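Local coordinates for protein shikimate dehydrogenase (NADP(+)) (Thermotoga maritima, PDB 3U62) that probably catalyses the reversible NADPH-linked reduction of 3-dehydroshikimate to shikimate, a step of chorismate and aromatic amino acid biosynthesis, at residues K209-K212 and H217-K220; V196-Y201 and P205-A210; R48-Y53 and R68-S73; H30-E35 and K234-Y239. One frame throughout, in Å; residues are numbered along the deposited sequence.

How the contacts relate
The four contacts fall into two groups, one in each lobe of a two-domain dehydrogenase. Contacts 1 and 2, with centres 6 Å apart, both use helix 205-213 and the neighbouring strands 195-198 and 217-219 of the parallel, Rossmann-type sheet. Contacts 3 and 4, with centres 14 Å apart, both reach the mixed sheet of the substrate-binding lobe and meet where E35 forms a salt bridge with R48. Across the molecule the contact centres lie 29 to 37 Å apart. Along the chain, contact 3 closes before contact 2 opens, contact 1 follows, and contact 4 encloses all three, since its second segment ends helix 222-235 and brings the chain back to the substrate-binding lobe.

Contact 1 (K209-K212 and H217-K220); sequences KARK and HIIK
I218 O accepts a hydrogen bond from a water at 2.7 Å, and that water in turn accepts one from R211 NH2 at 3.2 Å. It lies at the edge of the guanidinium, in its plane, and links the helix side chain to the strand, which share no direct hydrogen bond. Beside this bridge the packing is largely apolar. With CG1 anti to its carbonyl carbon (chi1 -57°), I218 extends CD1 to the helix backbone, 3.5 Å from A210 O, and to R211 CG at 3.7 Å. The A210 methyl meets I218 CG1 at 3.8 Å. Helix 205-213 and strand 217-219 are the second and third elements of a beta-alpha-beta unit of the Rossmann-type domain, and I218 is the strand residue that faces the helix. A serine at I218 would probably leave a gap beside A210 and R211 CG. Further along, the extended R211 chain crosses K220 at about a right angle, placing NH2 3.8 Å from K220 CD. The two cationic ends gather round one carboxylate, that of D203, with R211 NH1 on OD2 and K220 NZ on OD1. K220 directly precedes G221, a predicted NADP(+)-binding residue.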
loop_
_atom_site.group_PDB
_atom_site.type_symbol
_atom_site.label_atom_id
_atom_site.label_comp_id
_atom_site.label_asym_id
_atom_site.label_seq_id
_atom_site.Cartn_x
_atom_site.Cartn_y
_atom_site.Cartn_z
ATOM N N LYS A 209 6.337 19.296 1.070
ATOM C CA LYS A 209 5.487 20.444 1.390
ATOM C C LYS A 209 5.002 20.386 2.837
ATOM O O LYS A 209 5.026 21.397 3.543
ATOM C CB LYS A 209 4.284 20.502 0.440
ATOM C CG LYS A 209 3.513 21.829 0.461
ATOM C CD LYS A 209 3.870 22.716 -0.723
ATOM C CE LYS A 209 5.086 23.596 -0.444
ATOM N NZ LYS A 209 5.448 24.435 -1.620
ATOM N N ALA A 210 4.564 19.203 3.264
ATOM C CA ALA A 210 4.088 18.989 4.630
ATOM C C ALA A 210 5.160 19.334 5.662
ATOM O O ALA A 210 4.857 19.897 6.716
ATOM C CB ALA A 210 3.617 17.557 4.807
ATOM N N ARG A 211 6.409 18.984 5.353
ATOM C CA ARG A 211 7.548 19.307 6.213
ATOM C C ARG A 211 7.786 20.807 6.298
ATOM O O ARG A 211 8.038 21.335 7.383
ATOM C CB ARG A 211 8.813 18.601 5.729
ATOM C CG ARG A 211 8.863 17.131 6.077
ATOM C CD ARG A 211 10.023 16.450 5.394
ATOM N NE ARG A 211 9.940 14.999 5.519
ATOM C CZ ARG A 211 10.581 14.140 4.732
ATOM N NH1 ARG A 211 11.356 14.579 3.744
ATOM N NH2 ARG A 211 10.443 12.836 4.924
ATOM N N LYS A 212 7.707 21.482 5.152
ATOM C CA LYS A 212 7.842 22.936 5.094
ATOM C C LYS A 212 6.806 23.641 5.972
ATOM O O LYS A 212 7.087 24.698 6.540
ATOM C CB LYS A 212 7.727 23.437 3.651
ATOM C CG LYS A 212 8.948 23.158 2.790
ATOM C CD LYS A 212 8.814 23.797 1.418
ATOM C CE LYS A 212 10.014 23.477 0.544
ATOM N NZ LYS A 212 9.833 23.964 -0.852
ATOM N N HIS A 217 2.668 14.950 12.139
ATOM C CA HIS A 217 3.138 13.657 11.659
ATOM C C HIS A 217 3.151 13.602 10.143
ATOM O O HIS A 217 2.128 13.818 9.487
ATOM C CB HIS A 217 2.281 12.517 12.204
ATOM C CG HIS A 217 2.331 12.377 13.691
ATOM N ND1 HIS A 217 3.499 12.129 14.381
ATOM C CD2 HIS A 217 1.346 12.416 14.620
ATOM C CE1 HIS A 217 3.232 12.041 15.672
ATOM N NE2 HIS A 217 1.933 12.213 15.842
ATOM N N ILE A 218 4.327 13.319 9.595
ATOM C CA ILE A 218 4.499 13.149 8.160
ATOM C C ILE A 218 5.121 11.780 7.926
ATOM O O ILE A 218 6.306 11.564 8.206
ATOM C CB ILE A 218 5.364 14.270 7.550
ATOM C CG1 ILE A 218 4.748 15.636 7.864
ATOM C CG2 ILE A 218 5.499 14.084 6.040
ATOM C CD1 ILE A 218 5.761 16.761 7.997
ATOM N N ILE A 219 4.306 10.857 7.425
ATOM C CA ILE A 219 4.711 9.464 7.294
ATOM C C ILE A 219 4.723 9.044 5.825
ATOM O O ILE A 219 3.696 9.102 5.146
ATOM C CB ILE A 219 3.791 8.528 8.133
ATOM C CG1 ILE A 219 3.838 8.925 9.616
ATOM C CG2 ILE A 219 4.196 7.067 7.956
ATOM C CD1 ILE A 219 2.677 8.379 10.465
ATOM N N LYS A 220 5.898 8.640 5.341
ATOM C CA LYS A 220 6.038 8.098 3.989
ATOM C C LYS A 220 5.731 6.603 3.991
ATOM O O LYS A 220 5.446 6.020 5.039
ATOM C CB LYS A 220 7.449 8.321 3.436
ATOM C CG LYS A 220 7.969 9.746 3.490
ATOM C CD LYS A 220 9.344 9.838 2.833
ATOM C CE LYS A 220 10.414 9.069 3.611
ATOM N NZ LYS A 220 11.732 9.106 2.918
HETATM O O HOH W 1 8.876 12.352 7.645
#

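Contact 2 (V196-Y201 and P205-A210); sequences VYDVIY and PLVVKA
D198 rests its CB against V207 CG2 at 3.8 Å, and from there its carboxylate divides its two oxygens between different tasks. CG stands opposite the backbone N (chi1 -157°), and from it OD1 accepts the bond from I200 N at 3.1 Å, with an N-H...O angle of 163° and the donor above the carboxylate plane. This is an Asx turn, and it shapes the chain as the strand ends, next to V199 and Y201, predicted to bind NADP(+) and shikimate. The other oxygen, OD2, lies 3.9 Å from L206 CD2 and is hydrogen-bonded to T204 OG1, just ahead of the helix. A leucine in place of D198 would probably leave the I200 amide and the T204 hydroxyl without these acceptors, and set the turn freer to move. Two residues back, V196 packs CG1 on L206 CG at 3.8 Å, while its CG2 meets A210 CB at the same distance, A210 thereby serving both strands. Strand 196-198 and helix 205-210 run nearly antiparallel, at 157°, their axes 8.7 Å apart. L206 also reaches L170 and N172 of the adjoining strand 169-172 and L190 of helix 187-190, while strand 217-219 borders 195-198 on its other flank.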
loop_
_atom_site.group_PDB
_atom_site.type_symbol
_atom_site.label_atom_id
_atom_site.label_comp_id
_atom_site.label_asym_id
_atom_site.label_seq_id
_atom_site.Cartn_x
_atom_site.Cartn_y
_atom_site.Cartn_z
ATOM N N VAL A 196 0.019 13.898 7.515
ATOM C CA VAL A 196 0.158 13.712 6.074
ATOM C C VAL A 196 0.838 12.364 5.854
ATOM O O VAL A 196 1.966 12.139 6.305
ATOM C CB VAL A 196 0.955 14.859 5.403
ATOM C CG1 VAL A 196 1.307 14.511 3.957
ATOM C CG2 VAL A 196 0.165 16.164 5.457
ATOM N N TYR A 197 0.130 11.471 5.171
ATOM C CA TYR A 197 0.571 10.101 4.974
ATOM C C TYR A 197 0.625 9.817 3.480
ATOM O O TYR A 197 -0.349 10.051 2.761
ATOM C CB TYR A 197 -0.409 9.153 5.673
ATOM C CG TYR A 197 0.040 7.712 5.832
ATOM C CD1 TYR A 197 0.350 7.197 7.091
ATOM C CD2 TYR A 197 0.116 6.854 4.734
ATOM C CE1 TYR A 197 0.746 5.870 7.250
ATOM C CE2 TYR A 197 0.511 5.528 4.881
ATOM C CZ TYR A 197 0.824 5.044 6.140
ATOM O OH TYR A 197 1.215 3.733 6.286
ATOM N N ASP A 198 1.766 9.323 3.015
ATOM C CA ASP A 198 1.936 8.982 1.610
ATOM C C ASP A 198 2.385 7.532 1.510
ATOM O O ASP A 198 3.364 7.138 2.145
ATOM C CB ASP A 198 2.967 9.914 0.960
ATOM C CG ASP A 198 2.804 10.019 -0.550
ATOM O OD1 ASP A 198 2.423 9.019 -1.196
ATOM O OD2 ASP A 198 3.069 11.112 -1.096
ATOM N N VAL A 199 1.663 6.735 0.725
ATOM C CA VAL A 199 2.010 5.322 0.550
ATOM C C VAL A 199 3.276 5.152 -0.289
ATOM O O VAL A 199 3.887 4.077 -0.289
ATOM C CB VAL A 199 0.851 4.479 -0.061
ATOM C CG1 VAL A 199 -0.407 4.577 0.803
ATOM C CG2 VAL A 199 0.565 4.894 -1.508
ATOM N N ILE A 200 3.658 6.208 -1.006
ATOM C CA ILE A 200 4.880 6.200 -1.804
ATOM C C ILE A 200 6.095 6.159 -0.882
ATOM O O ILE A 200 6.193 6.914 0.091
ATOM C CB ILE A 200 4.943 7.383 -2.800
ATOM C CG1 ILE A 200 3.764 7.301 -3.777
ATOM C CG2 ILE A 200 6.267 7.380 -3.571
ATOM C CD1 ILE A 200 3.462 8.590 -4.520
ATOM N N TYR A 201 7.003 5.249 -1.215
ATOM C CA TYR A 201 8.132 4.874 -0.379
ATOM C C TYR A 201 9.124 6.016 -0.120
ATOM O O TYR A 201 9.682 6.126 0.974
ATOM C CB TYR A 201 8.827 3.667 -1.025
ATOM C CG TYR A 201 10.075 3.215 -0.321
ATOM C CD1 TYR A 201 11.325 3.702 -0.705
ATOM C CD2 TYR A 201 10.014 2.308 0.735
ATOM C CE1 TYR A 201 12.481 3.300 -0.059
ATOM C CE2 TYR A 201 11.170 1.898 1.394
ATOM C CZ TYR A 201 12.399 2.398 0.986
ATOM O OH TYR A 201 13.555 2.005 1.619
ATOM N N PRO A 205 6.609 15.458 -3.508
ATOM C CA PRO A 205 6.300 16.868 -3.280
ATOM C C PRO A 205 5.333 17.095 -2.109
ATOM O O PRO A 205 5.499 18.063 -1.365
ATOM C CB PRO A 205 5.663 17.299 -4.601
ATOM C CG PRO A 205 6.331 16.443 -5.615
ATOM C CD PRO A 205 6.518 15.106 -4.939
ATOM N N LEU A 206 4.348 16.209 -1.952
ATOM C CA LEU A 206 3.397 16.284 -0.840
ATOM C C LEU A 206 4.092 16.201 0.522
ATOM O O LEU A 206 3.827 17.014 1.411
ATOM C CB LEU A 206 2.327 15.188 -0.959
ATOM C CG LEU A 206 1.304 15.042 0.177
ATOM C CD1 LEU A 206 0.385 16.258 0.274
ATOM C CD2 LEU A 206 0.491 13.770 0.002
ATOM N N VAL A 207 4.979 15.216 0.669
ATOM C CA VAL A 207 5.738 15.008 1.903
ATOM C C VAL A 207 6.650 16.203 2.197
ATOM O O VAL A 207 6.695 16.694 3.329
ATOM C CB VAL A 207 6.555 13.685 1.843
ATOM C CG1 VAL A 207 7.584 13.609 2.965
ATOM C CG2 VAL A 207 5.624 12.480 1.897
ATOM N N VAL A 208 7.359 16.664 1.167
ATOM C CA VAL A 208 8.261 17.811 1.278
ATOM C C VAL A 208 7.505 19.086 1.674
ATOM O O VAL A 208 7.976 19.850 2.520
ATOM C CB VAL A 208 9.076 18.021 -0.031
ATOM C CG1 VAL A 208 9.900 19.306 0.026
ATOM C CG2 VAL A 208 9.986 16.824 -0.291
ATOM N N LYS A 209 6.337 19.296 1.070
ATOM C CA LYS A 209 5.487 20.444 1.390
ATOM C C LYS A 209 5.002 20.386 2.837
ATOM O O LYS A 209 5.026 21.397 3.543
ATOM C CB LYS A 209 4.284 20.502 0.440
ATOM C CG LYS A 209 3.513 21.829 0.461
ATOM C CD LYS A 209 3.870 22.716 -0.723
ATOM C CE LYS A 209 5.086 23.596 -0.444
ATOM N NZ LYS A 209 5.448 24.435 -1.620
ATOM N N ALA A 210 4.564 19.203 3.264
ATOM C CA ALA A 210 4.088 18.989 4.630
ATOM C C ALA A 210 5.160 19.334 5.662
ATOM O O ALA A 210 4.857 19.897 6.716
ATOM C CB ALA A 210 3.617 17.557 4.807
#

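Contact 3 (R48-Y53 and R68-S73)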
loop_
_atom_site.group_PDB
_atom_site.type_symbol
_atom_site.label_atom_id
_atom_site.label_comp_id
_atom_site.label_asym_id
_atom_site.label_seq_id
_atom_site.Cartn_x
_atom_site.Cartn_y
_atom_site.Cartn_z
ATOM N N ARG A 48 1.260 -19.325 -15.390
ATOM C CA ARG A 48 2.678 -19.668 -15.283
ATOM C C ARG A 48 3.230 -19.324 -13.893
ATOM O O ARG A 48 3.953 -20.121 -13.290
ATOM C CB ARG A 48 3.467 -18.935 -16.375
ATOM C CG ARG A 48 4.971 -19.178 -16.362
ATOM C CD ARG A 48 5.693 -18.350 -17.422
ATOM N NE ARG A 48 5.625 -16.909 -17.169
ATOM C CZ ARG A 48 6.487 -16.224 -16.419
ATOM N NH1 ARG A 48 7.504 -16.840 -15.819
ATOM N NH2 ARG A 48 6.325 -14.913 -16.261
ATOM N N ILE A 49 2.880 -18.134 -13.406
ATOM C CA ILE A 49 3.294 -17.649 -12.086
ATOM C C ILE A 49 2.808 -18.576 -10.973
ATOM O O ILE A 49 3.568 -18.909 -10.059
ATOM C CB ILE A 49 2.782 -16.195 -11.825
ATOM C CG1 ILE A 49 3.322 -15.212 -12.878
ATOM C CG2 ILE A 49 3.125 -15.725 -10.390
ATOM C CD1 ILE A 49 4.842 -15.184 -13.019
ATOM N N LEU A 50 1.546 -18.995 -11.066
ATOM C CA LEU A 50 0.938 -19.874 -10.068
ATOM C C LEU A 50 1.607 -21.245 -10.008
ATOM O O LEU A 50 1.600 -21.899 -8.962
ATOM C CB LEU A 50 -0.567 -20.026 -10.320
ATOM C CG LEU A 50 -1.452 -18.794 -10.081
ATOM C CD1 LEU A 50 -2.817 -18.983 -10.724
ATOM C CD2 LEU A 50 -1.593 -18.473 -8.595
ATOM N N GLU A 51 2.187 -21.671 -11.126
ATOM C CA GLU A 51 2.860 -22.962 -11.196
ATOM C C GLU A 51 4.331 -22.883 -10.789
ATOM O O GLU A 51 4.884 -23.855 -10.269
ATOM C CB GLU A 51 2.735 -23.559 -12.599
ATOM C CG GLU A 51 1.322 -23.997 -12.963
ATOM C CD GLU A 51 1.250 -24.712 -14.299
ATOM O OE1 GLU A 51 2.239 -25.373 -14.687
ATOM O OE2 GLU A 51 0.194 -24.623 -14.963
ATOM N N GLU A 52 4.956 -21.731 -11.021
ATOM C CA GLU A 52 6.405 -21.592 -10.851
ATOM C C GLU A 52 6.846 -21.058 -9.490
ATOM O O GLU A 52 7.999 -21.242 -9.090
ATOM C CB GLU A 52 6.995 -20.728 -11.973
ATOM C CG GLU A 52 7.091 -21.449 -13.313
ATOM C CD GLU A 52 7.565 -20.562 -14.454
ATOM O OE1 GLU A 52 7.907 -19.383 -14.217
ATOM O OE2 GLU A 52 7.592 -21.057 -15.604
ATOM N N TYR A 53 5.927 -20.406 -8.785
ATOM C CA TYR A 53 6.238 -19.791 -7.500
ATOM C C TYR A 53 5.368 -20.358 -6.386
ATOM O O TYR A 53 4.181 -20.623 -6.592
ATOM C CB TYR A 53 6.047 -18.274 -7.580
ATOM C CG TYR A 53 6.995 -17.581 -8.531
ATOM C CD1 TYR A 53 8.251 -17.157 -8.101
ATOM C CD2 TYR A 53 6.635 -17.343 -9.858
ATOM C CE1 TYR A 53 9.127 -16.521 -8.966
ATOM C CE2 TYR A 53 7.503 -16.704 -10.732
ATOM C CZ TYR A 53 8.746 -16.295 -10.278
ATOM O OH TYR A 53 9.617 -15.663 -11.131
ATOM N N ARG A 68 -9.292 -13.437 -8.796
ATOM C CA ARG A 68 -9.999 -14.469 -9.549
ATOM C C ARG A 68 -9.217 -15.786 -9.605
ATOM O O ARG A 68 -9.800 -16.855 -9.803
ATOM C CB ARG A 68 -10.310 -13.973 -10.967
ATOM C CG ARG A 68 -11.299 -14.845 -11.736
ATOM C CD ARG A 68 -11.344 -14.522 -13.221
ATOM N NE ARG A 68 -12.513 -15.142 -13.842
ATOM C CZ ARG A 68 -12.739 -15.227 -15.152
ATOM N NH1 ARG A 68 -11.870 -14.731 -16.026
ATOM N NH2 ARG A 68 -13.844 -15.817 -15.590
ATOM N N TYR A 69 -7.904 -15.705 -9.405
ATOM C CA TYR A 69 -7.019 -16.853 -9.607
ATOM C C TYR A 69 -6.567 -17.529 -8.312
ATOM O O TYR A 69 -5.854 -18.535 -8.346
ATOM C CB TYR A 69 -5.814 -16.442 -10.458
ATOM C CG TYR A 69 -6.211 -15.861 -11.796
ATOM C CD1 TYR A 69 -6.451 -14.495 -11.940
ATOM C CD2 TYR A 69 -6.368 -16.679 -12.916
ATOM C CE1 TYR A 69 -6.828 -13.955 -13.163
ATOM C CE2 TYR A 69 -6.744 -16.147 -14.148
ATOM C CZ TYR A 69 -6.970 -14.783 -14.261
ATOM O OH TYR A 69 -7.341 -14.243 -15.471
ATOM N N VAL A 70 -6.994 -16.977 -7.177
ATOM C CA VAL A 70 -6.669 -17.531 -5.860
ATOM C C VAL A 70 -7.915 -17.577 -4.972
ATOM O O VAL A 70 -8.988 -17.124 -5.376
ATOM C CB VAL A 70 -5.538 -16.725 -5.151
ATOM C CG1 VAL A 70 -4.218 -16.831 -5.912
ATOM C CG2 VAL A 70 -5.940 -15.264 -4.942
ATOM N N GLU A 71 -7.769 -18.137 -3.772
ATOM C CA GLU A 71 -8.833 -18.122 -2.774
ATOM C C GLU A 71 -8.530 -17.026 -1.750
ATOM O O GLU A 71 -7.676 -17.210 -0.877
ATOM C CB GLU A 71 -8.958 -19.493 -2.099
ATOM C CG GLU A 71 -10.090 -19.603 -1.086
ATOM C CD GLU A 71 -10.136 -20.963 -0.418
ATOM O OE1 GLU A 71 -10.678 -21.908 -1.031
ATOM O OE2 GLU A 71 -9.633 -21.084 0.722
ATOM N N PRO A 72 -9.219 -15.874 -1.860
ATOM C CA PRO A 72 -8.907 -14.750 -0.980
ATOM C C PRO A 72 -9.444 -14.918 0.437
ATOM O O PRO A 72 -10.474 -15.568 0.644
ATOM C CB PRO A 72 -9.590 -13.566 -1.669
ATOM C CG PRO A 72 -10.715 -14.164 -2.427
ATOM C CD PRO A 72 -10.280 -15.541 -2.833
ATOM N N SER A 73 -8.732 -14.332 1.397
ATOM C CA SER A 73 -9.183 -14.273 2.782
ATOM C C SER A 73 -10.366 -13.317 2.904
ATOM O O SER A 73 -10.628 -12.524 1.995
ATOM C CB SER A 73 -8.041 -13.814 3.693
ATOM O OG SER A 73 -7.609 -12.507 3.357
#
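L50 sets its CG anti to its own carbonyl carbon (chi1 -69°), and an extended chi2 of 165° then carries its two methyls out from the helix to Y69 and V70. Y69 has a similar first torsion (chi1 -57°), but there it leads the ring away from the leucine. The tyrosine therefore offers its base rather than its ring: L50 CD1 lies 3.9 Å from Y69 CB and equally far from the backbone O of Y69. The two side chains cross at about a right angle. The second leucine methyl, CD2, approaches V70 CG1 at 4.1 Å, a looser touch. No hydrogen bond joins the segments, and only 103 Å² of surface is buried between them, so this is a modest apolar contact near the protein surface. The phenol end of Y69 is held separately, its OH bonded to D43 OD2 near the start of the same helix, while its side chain touches I46 and R47. On the helix itself R48 NH1 forms a salt bridge with E52 OE1 at 3.0 Å, though as a hydrogen bond it is weak, and I49 CD1 lies 3.5 Å above one face of the R48 guanidinium. Helix 42-52 thus meets the chain leading into strand 71-72, an outermost strand of the mixed sheet in the substrate-binding domain, while L50 and I49 also touch F56 of strand 55-58.

Contact 4 (H30-E35 and K234-Y239)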
loop_
_atom_site.group_PDB
_atom_site.type_symbol
_atom_site.label_atom_id
_atom_site.label_comp_id
_atom_site.label_asym_id
_atom_site.label_seq_id
_atom_site.Cartn_x
_atom_site.Cartn_y
_atom_site.Cartn_z
ATOM N N HIS A 30 15.505 -19.714 0.106
ATOM C CA HIS A 30 14.440 -19.061 -0.653
ATOM C C HIS A 30 14.968 -17.968 -1.579
ATOM O O HIS A 30 16.053 -17.421 -1.362
ATOM C CB HIS A 30 13.372 -18.493 0.288
ATOM C CG HIS A 30 12.945 -19.449 1.357
ATOM N ND1 HIS A 30 12.510 -20.727 1.081
ATOM C CD2 HIS A 30 12.898 -19.319 2.704
ATOM C CE1 HIS A 30 12.210 -21.342 2.211
ATOM N NE2 HIS A 30 12.438 -20.509 3.211
ATOM N N SER A 31 14.186 -17.664 -2.611
ATOM C CA SER A 31 14.534 -16.645 -3.593
ATOM C C SER A 31 13.343 -15.730 -3.865
ATOM O O SER A 31 12.189 -16.136 -3.710
ATOM C CB SER A 31 15.001 -17.302 -4.893
ATOM O OG SER A 31 13.998 -18.151 -5.431
ATOM N N TYR A 32 13.635 -14.498 -4.271
ATOM C CA TYR A 32 12.605 -13.512 -4.584
ATOM C C TYR A 32 12.932 -12.825 -5.908
ATOM O O TYR A 32 13.994 -12.214 -6.055
ATOM C CB TYR A 32 12.497 -12.485 -3.453
ATOM C CG TYR A 32 11.232 -11.647 -3.447
ATOM C CD1 TYR A 32 10.231 -11.868 -2.499
ATOM C CD2 TYR A 32 11.045 -10.622 -4.374
ATOM C CE1 TYR A 32 9.073 -11.091 -2.481
ATOM C CE2 TYR A 32 9.892 -9.845 -4.367
ATOM C CZ TYR A 32 8.911 -10.083 -3.417
ATOM O OH TYR A 32 7.772 -9.313 -3.411
ATOM N N GLY A 33 12.011 -12.932 -6.863
ATOM C CA GLY A 33 12.200 -12.359 -8.192
ATOM C C GLY A 33 11.217 -11.258 -8.539
ATOM O O GLY A 33 10.673 -10.592 -7.653
ATOM N N MET A 34 10.999 -11.069 -9.837
ATOM C CA MET A 34 10.106 -10.028 -10.344
ATOM C C MET A 34 9.531 -10.416 -11.699
ATOM O O MET A 34 10.230 -10.978 -12.547
ATOM C CB MET A 34 10.834 -8.681 -10.446
ATOM C CG MET A 34 12.104 -8.695 -11.298
ATOM S SD MET A 34 12.684 -7.052 -11.752
ATOM C CE MET A 34 13.012 -6.343 -10.136
ATOM N N GLU A 35 8.251 -10.116 -11.892
ATOM C CA GLU A 35 7.562 -10.417 -13.140
ATOM C C GLU A 35 6.722 -9.210 -13.547
ATOM O O GLU A 35 5.641 -8.974 -12.991
ATOM C CB GLU A 35 6.676 -11.664 -12.984
ATOM C CG GLU A 35 7.403 -12.925 -12.493
ATOM C CD GLU A 35 8.042 -13.746 -13.609
ATOM O OE1 GLU A 35 8.040 -13.300 -14.777
ATOM O OE2 GLU A 35 8.550 -14.852 -13.316
ATOM N N LYS A 234 5.487 -13.829 7.690
ATOM C CA LYS A 234 4.743 -14.622 8.668
ATOM C C LYS A 234 3.773 -15.581 7.973
ATOM O O LYS A 234 3.676 -16.753 8.347
ATOM C CB LYS A 234 3.992 -13.722 9.654
ATOM C CG LYS A 234 4.884 -13.013 10.663
ATOM C CD LYS A 234 4.060 -12.162 11.614
ATOM C CE LYS A 234 4.942 -11.411 12.596
ATOM N NZ LYS A 234 4.139 -10.650 13.594
ATOM N N ILE A 235 3.067 -15.070 6.963
ATOM C CA ILE A 235 2.158 -15.883 6.152
ATOM C C ILE A 235 2.915 -17.007 5.437
ATOM O O ILE A 235 2.448 -18.148 5.391
ATOM C CB ILE A 235 1.361 -15.010 5.142
ATOM C CG1 ILE A 235 0.318 -14.172 5.890
ATOM C CG2 ILE A 235 0.685 -15.873 4.074
ATOM C CD1 ILE A 235 -0.323 -13.075 5.064
ATOM N N TRP A 236 4.093 -16.679 4.911
ATOM C CA TRP A 236 4.926 -17.644 4.197
ATOM C C TRP A 236 5.657 -18.623 5.127
ATOM O O TRP A 236 6.301 -19.569 4.660
ATOM C CB TRP A 236 5.912 -16.916 3.273
ATOM C CG TRP A 236 5.247 -16.154 2.149
ATOM C CD1 TRP A 236 4.044 -16.438 1.566
ATOM C CD2 TRP A 236 5.760 -15.003 1.460
ATOM N NE1 TRP A 236 3.770 -15.535 0.567
ATOM C CE2 TRP A 236 4.808 -14.646 0.476
ATOM C CE3 TRP A 236 6.935 -14.242 1.573
ATOM C CZ2 TRP A 236 4.987 -13.556 -0.384
ATOM C CZ3 TRP A 236 7.112 -13.157 0.716
ATOM C CH2 TRP A 236 6.142 -12.826 -0.250
ATOM N N GLY A 237 5.550 -18.393 6.436
ATOM C CA GLY A 237 6.135 -19.270 7.453
ATOM C C GLY A 237 7.649 -19.194 7.533
ATOM O O GLY A 237 8.306 -20.160 7.928
ATOM N N ILE A 238 8.196 -18.039 7.163
ATOM C CA ILE A 238 9.646 -17.853 7.067
ATOM C C ILE A 238 10.110 -16.557 7.738
ATOM O O ILE A 238 11.066 -15.915 7.290
ATOM C CB ILE A 238 10.130 -17.915 5.590
ATOM C CG1 ILE A 238 9.341 -16.925 4.713
ATOM C CG2 ILE A 238 10.026 -19.344 5.062
ATOM C CD1 ILE A 238 9.801 -16.844 3.269
ATOM N N TYR A 239 9.434 -16.190 8.823
ATOM C CA TYR A 239 9.742 -14.962 9.546
ATOM C C TYR A 239 10.740 -15.191 10.681
ATOM O O TYR A 239 10.502 -15.987 11.593
ATOM C CB TYR A 239 8.461 -14.305 10.071
ATOM C CG TYR A 239 8.697 -13.044 10.874
ATOM C CD1 TYR A 239 9.220 -11.897 10.274
ATOM C CD2 TYR A 239 8.390 -12.996 12.233
ATOM C CE1 TYR A 239 9.437 -10.738 11.010
ATOM C CE2 TYR A 239 8.601 -11.841 12.979
ATOM C CZ TYR A 239 9.124 -10.716 12.360
ATOM O OH TYR A 239 9.335 -9.570 13.091
#
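Two pairs of side chains carry this contact, H30 with I238 and Y32 with W236, and they differ in how they face each other. The methyl CG2 of I238 comes up obliquely to the imidazole, lying 3.3 Å from H30 NE2 and 3.7 Å from H30 CD2. This is tight packing, and the polar partner of the ring lies on its other nitrogen, where ND1 is hydrogen-bonded to the N of M1. CG1 of I238 takes the crowded position between the backbone N and carbonyl carbon (chi1 53°), which turns CG2, anti to the carbonyl carbon, to the histidine; CD1 still comes within 4.0 Å of H30 CD2. The aromatic pair meets more lightly. Y32 and W236 cross at about a right angle, and W236 CH2 sits at the edge of the tyrosine ring, near its plane, 4.1 Å from Y32 CE1. Each ring is fixed at its polar end by another bond, Y32 OH to N57 ND2 and W236 NE1 to the backbone O of V85. Y32 also touches S15, predicted to bind shikimate, so the contact probably lies beside the substrate pocket. Between W236 and I238 the chain turns through G237, whose positive phi (72°) belongs to a Schellman motif closing helix 222-235. The turn lets W236 and I238 both face strand 31-36, an outermost strand of the mixed sheet. Around them, Y32 stacks on Y19 of helix 15-26, W236 stacks on F3 of strand 2-7, and H30 meets F23 edge-to-face, so the end of helix 222-235 is packed against strands 31-36 and 2-7 together with helix 15-26.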